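Local coordinates for protein PelD (Pseudomonas aeruginosa, PDB 4EU0) that binds the second messenger cyclic di-GMP as a membrane-associated effector involved in pellicle formation, seen here as its GAF and GGDEF-like portion, at residues A104-D112 with L120-F131. Sequence-based numbering, arbitrary orientation.
Sequences AAVCVPLVD and LLAVEQMPFFVF. Unlike the reference sequence in segment 104-112: Ala104 (reference Leu), Ala105 (reference Gln).
The beta hairpin formed by strands 106-111 and 117-123 in the GAF domain of PelD brings Val106 opposite Val123 and Val108 opposite Leu121, both as hydrogen-bonded antiparallel pairs. The Val108-Leu121 pair is closed by two nearly straight bonds, Val108 N to Leu121 O and Leu121 N to Val108 O, each 2.7 Å. Between the two pairs, Cys107 CA adds a C-H...O contact of 3.3 Å to Leu121 O. At the Val106-Val123 pair Val123 N still reaches Val106 O at 2.8 Å, but the return bond from Val106 N to Val123 O is stretched to 3.4 Å and weak. A classic bulge explains this: Ala105 and Val106 both face Val123, and Ala105 N bonds to Val123 O at 2.8 Å while Ala104 N approaches it from a tilted direction, so Val123 O accepts from Ala104 N and Ala105 N, with a weak third bond from Val106 N.

On the face carrying Val106, Val108, Leu121 and Val123, Val108 and Leu121 run alongside each other in the same direction, with Val108 CG2 against Leu121 CD2. Val106 is the more engaged. With CG1 anti to the backbone N (chi1 -176°), its CG2 is left anti to the carbonyl carbon and meets the ring edge of Phe131 at CE1, 3.5 Å away. The side chain of Met126 passes roughly perpendicular to Val106, and Met126 SD lies 3.8 Å from Val106 CG2. Ala105 O and Met126 SD also lie in plane at the edge of the Phe131 ring. Phe136 of helix 133-150 touches Val106 and meets Phe131 edge to face, while Ala143 of that helix packs on Val108. Helix against hairpin in this way is an example of the GAF fold, an antiparallel sheet flanked by helices, here with a classic beta bulge at Ala105 and Val106 opposite Val123.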
loop_
_atom_site.group_PDB
_atom_site.type_symbol
_atom_site.label_atom_id
_atom_site.label_comp_id
_atom_site.label_asym_id
_atom_site.label_seq_id
_atom_site.Cartn_x
_atom_site.Cartn_y
_atom_site.Cartn_z
ATOM N N ALA A 104 6.528 -26.754 -5.015
ATOM C CA ALA A 104 7.923 -26.779 -4.603
ATOM C C ALA A 104 8.802 -25.941 -5.536
ATOM O O ALA A 104 10.004 -26.192 -5.665
ATOM C CB ALA A 104 8.415 -28.212 -4.522
ATOM N N ALA A 105 8.191 -24.944 -6.178
ATOM C CA ALA A 105 8.900 -24.023 -7.068
ATOM C C ALA A 105 9.193 -22.682 -6.395
ATOM O O ALA A 105 10.332 -22.211 -6.407
ATOM C CB ALA A 105 8.103 -23.804 -8.348
ATOM N N VAL A 106 8.154 -22.061 -5.841
ATOM C CA VAL A 106 8.275 -20.761 -5.174
ATOM C C VAL A 106 7.391 -20.735 -3.933
ATOM O O VAL A 106 6.270 -21.260 -3.940
ATOM C CB VAL A 106 7.863 -19.569 -6.096
ATOM C CG1 VAL A 106 8.091 -18.230 -5.389
ATOM C CG2 VAL A 106 8.635 -19.576 -7.389
ATOM N N CYS A 107 7.915 -20.135 -2.866
ATOM C CA CYS A 107 7.119 -19.783 -1.702
ATOM C C CYS A 107 7.098 -18.275 -1.512
ATOM O O CYS A 107 8.153 -17.637 -1.483
ATOM C CB CYS A 107 7.681 -20.450 -0.454
ATOM S SG CYS A 107 7.218 -22.154 -0.322
ATOM N N VAL A 108 5.897 -17.709 -1.387
ATOM C CA VAL A 108 5.750 -16.261 -1.199
ATOM C C VAL A 108 4.985 -15.976 0.101
ATOM O O VAL A 108 3.805 -16.315 0.212
ATOM C CB VAL A 108 5.028 -15.557 -2.392
ATOM C CG1 VAL A 108 5.228 -14.050 -2.317
ATOM C CG2 VAL A 108 5.534 -16.075 -3.739
ATOM N N PRO A 109 5.654 -15.355 1.090
ATOM C CA PRO A 109 4.925 -15.025 2.304
ATOM C C PRO A 109 4.154 -13.724 2.105
ATOM O O PRO A 109 4.603 -12.846 1.360
ATOM C CB PRO A 109 6.041 -14.830 3.321
ATOM C CG PRO A 109 7.151 -14.229 2.511
ATOM C CD PRO A 109 7.034 -14.834 1.124
ATOM N N LEU A 110 2.995 -13.616 2.746
ATOM C CA LEU A 110 2.228 -12.380 2.737
ATOM C C LEU A 110 2.521 -11.689 4.061
ATOM O O LEU A 110 2.093 -12.144 5.131
ATOM C CB LEU A 110 0.729 -12.658 2.552
ATOM C CG LEU A 110 0.157 -13.071 1.194
ATOM C CD1 LEU A 110 0.647 -14.440 0.688
ATOM C CD2 LEU A 110 -1.354 -13.076 1.301
ATOM N N VAL A 111 3.306 -10.619 3.981
ATOM C CA VAL A 111 3.872 -9.970 5.159
ATOM C C VAL A 111 3.377 -8.530 5.238
ATOM O O VAL A 111 3.548 -7.762 4.287
ATOM C CB VAL A 111 5.424 -9.970 5.117
ATOM C CG1 VAL A 111 6.004 -9.503 6.445
ATOM C CG2 VAL A 111 5.977 -11.350 4.771
ATOM N N ASP A 112 2.759 -8.172 6.363
ATOM C CA ASP A 112 2.302 -6.796 6.564
ATOM C C ASP A 112 3.459 -5.821 6.834
ATOM O O ASP A 112 4.619 -6.234 6.941
ATOM C CB ASP A 112 1.179 -6.711 7.635
ATOM C CG ASP A 112 1.675 -6.907 9.072
ATOM O OD1 ASP A 112 2.891 -6.815 9.355
ATOM O OD2 ASP A 112 0.817 -7.153 9.952
ATOM N N LEU A 120 0.831 -17.733 3.538
ATOM C CA LEU A 120 1.877 -18.259 2.677
ATOM C C LEU A 120 1.279 -18.678 1.333
ATOM O O LEU A 120 0.277 -19.387 1.294
ATOM C CB LEU A 120 2.537 -19.451 3.386
ATOM C CG LEU A 120 3.612 -20.322 2.736
ATOM C CD1 LEU A 120 4.270 -21.177 3.811
ATOM C CD2 LEU A 120 3.002 -21.215 1.699
ATOM N N LEU A 121 1.888 -18.226 0.238
ATOM C CA LEU A 121 1.584 -18.758 -1.092
ATOM C C LEU A 121 2.633 -19.814 -1.428
ATOM O O LEU A 121 3.821 -19.500 -1.481
ATOM C CB LEU A 121 1.605 -17.648 -2.157
ATOM C CG LEU A 121 1.506 -18.076 -3.630
ATOM C CD1 LEU A 121 0.108 -18.551 -3.969
ATOM C CD2 LEU A 121 1.929 -16.953 -4.573
ATOM N N ALA A 122 2.193 -21.057 -1.633
ATOM C CA ALA A 122 3.080 -22.154 -2.017
ATOM C C ALA A 122 2.785 -22.553 -3.452
ATOM O O ALA A 122 1.672 -22.969 -3.770
ATOM C CB ALA A 122 2.899 -23.352 -1.083
ATOM N N VAL A 123 3.775 -22.397 -4.323
ATOM C CA VAL A 123 3.582 -22.681 -5.745
ATOM C C VAL A 123 4.277 -23.978 -6.132
ATOM O O VAL A 123 5.495 -24.100 -5.994
ATOM C CB VAL A 123 4.088 -21.529 -6.637
ATOM C CG1 VAL A 123 3.874 -21.874 -8.109
ATOM C CG2 VAL A 123 3.384 -20.216 -6.281
ATOM N N GLU A 124 3.489 -24.941 -6.607
ATOM C CA GLU A 124 4.019 -26.210 -7.086
ATOM C C GLU A 124 4.372 -26.163 -8.571
ATOM O O GLU A 124 5.333 -26.798 -8.999
ATOM C CB GLU A 124 3.079 -27.385 -6.781
ATOM C CG GLU A 124 1.657 -27.022 -6.373
ATOM C CD GLU A 124 1.457 -26.907 -4.859
ATOM O OE1 GLU A 124 2.444 -27.074 -4.103
ATOM O OE2 GLU A 124 0.301 -26.662 -4.428
ATOM N N GLN A 125 3.601 -25.398 -9.343
ATOM C CA GLN A 125 3.832 -25.296 -10.782
ATOM C C GLN A 125 3.493 -23.919 -11.352
ATOM O O GLN A 125 2.382 -23.409 -11.195
ATOM C CB GLN A 125 3.052 -26.385 -11.531
ATOM C CG GLN A 125 3.374 -26.486 -13.028
ATOM C CD GLN A 125 2.388 -27.354 -13.779
ATOM O OE1 GLN A 125 2.229 -28.538 -13.480
ATOM N NE2 GLN A 125 1.730 -26.772 -14.779
ATOM N N MET A 126 4.475 -23.331 -12.023
ATOM C CA MET A 126 4.273 -22.159 -12.865
ATOM C C MET A 126 5.127 -22.378 -14.107
ATOM O O MET A 126 6.141 -23.072 -14.029
ATOM C CB MET A 126 4.694 -20.878 -12.136
ATOM C CG MET A 126 6.048 -20.984 -11.459
ATOM S SD MET A 126 6.487 -19.519 -10.511
ATOM C CE MET A 126 5.355 -19.495 -9.146
ATOM N N PRO A 127 4.712 -21.817 -15.260
ATOM C CA PRO A 127 5.498 -21.958 -16.485
ATOM C C PRO A 127 6.928 -21.444 -16.302
ATOM O O PRO A 127 7.141 -20.421 -15.662
ATOM C CB PRO A 127 4.746 -21.084 -17.496
ATOM C CG PRO A 127 3.367 -20.983 -16.985
ATOM C CD PRO A 127 3.442 -21.106 -15.491
ATOM N N PHE A 128 7.897 -22.153 -16.871
ATOM C CA PHE A 128 9.306 -21.792 -16.708
ATOM C C PHE A 128 9.629 -20.403 -17.244
ATOM O O PHE A 128 10.506 -19.722 -16.708
ATOM C CB PHE A 128 10.197 -22.822 -17.390
ATOM C CG PHE A 128 11.669 -22.638 -17.127
ATOM C CD1 PHE A 128 12.252 -23.143 -15.963
ATOM C CD2 PHE A 128 12.482 -21.996 -18.062
ATOM C CE1 PHE A 128 13.622 -22.994 -15.729
ATOM C CE2 PHE A 128 13.850 -21.841 -17.835
ATOM C CZ PHE A 128 14.423 -22.344 -16.670
ATOM N N PHE A 129 8.924 -19.983 -18.292
ATOM C CA PHE A 129 9.196 -18.680 -18.902
ATOM C C PHE A 129 8.851 -17.483 -18.006
ATOM O O PHE A 129 9.284 -16.367 -18.286
ATOM C CB PHE A 129 8.570 -18.550 -20.301
ATOM C CG PHE A 129 7.067 -18.646 -20.324
ATOM C CD1 PHE A 129 6.276 -17.531 -20.066
ATOM C CD2 PHE A 129 6.444 -19.849 -20.636
ATOM C CE1 PHE A 129 4.886 -17.619 -20.090
ATOM C CE2 PHE A 129 5.055 -19.944 -20.668
ATOM C CZ PHE A 129 4.278 -18.830 -20.392
ATOM N N VAL A 130 8.077 -17.716 -16.943
ATOM C CA VAL A 130 7.823 -16.683 -15.921
ATOM C C VAL A 130 8.534 -16.995 -14.600
ATOM O O VAL A 130 8.393 -16.265 -13.621
ATOM C CB VAL A 130 6.301 -16.416 -15.653
ATOM C CG1 VAL A 130 5.617 -15.865 -16.902
ATOM C CG2 VAL A 130 5.588 -17.664 -15.122
ATOM N N PHE A 131 9.288 -18.089 -14.575
ATOM C CA PHE A 131 10.064 -18.460 -13.398
ATOM C C PHE A 131 11.342 -17.620 -13.389
ATOM O O PHE A 131 12.439 -18.112 -13.681
ATOM C CB PHE A 131 10.357 -19.965 -13.396
ATOM C CG PHE A 131 10.978 -20.467 -12.119
ATOM C CD1 PHE A 131 10.237 -20.529 -10.940
ATOM C CD2 PHE A 131 12.300 -20.878 -12.097
ATOM C CE1 PHE A 131 10.813 -20.993 -9.764
ATOM C CE2 PHE A 131 12.882 -21.346 -10.925
ATOM C CZ PHE A 131 12.136 -21.400 -9.755
#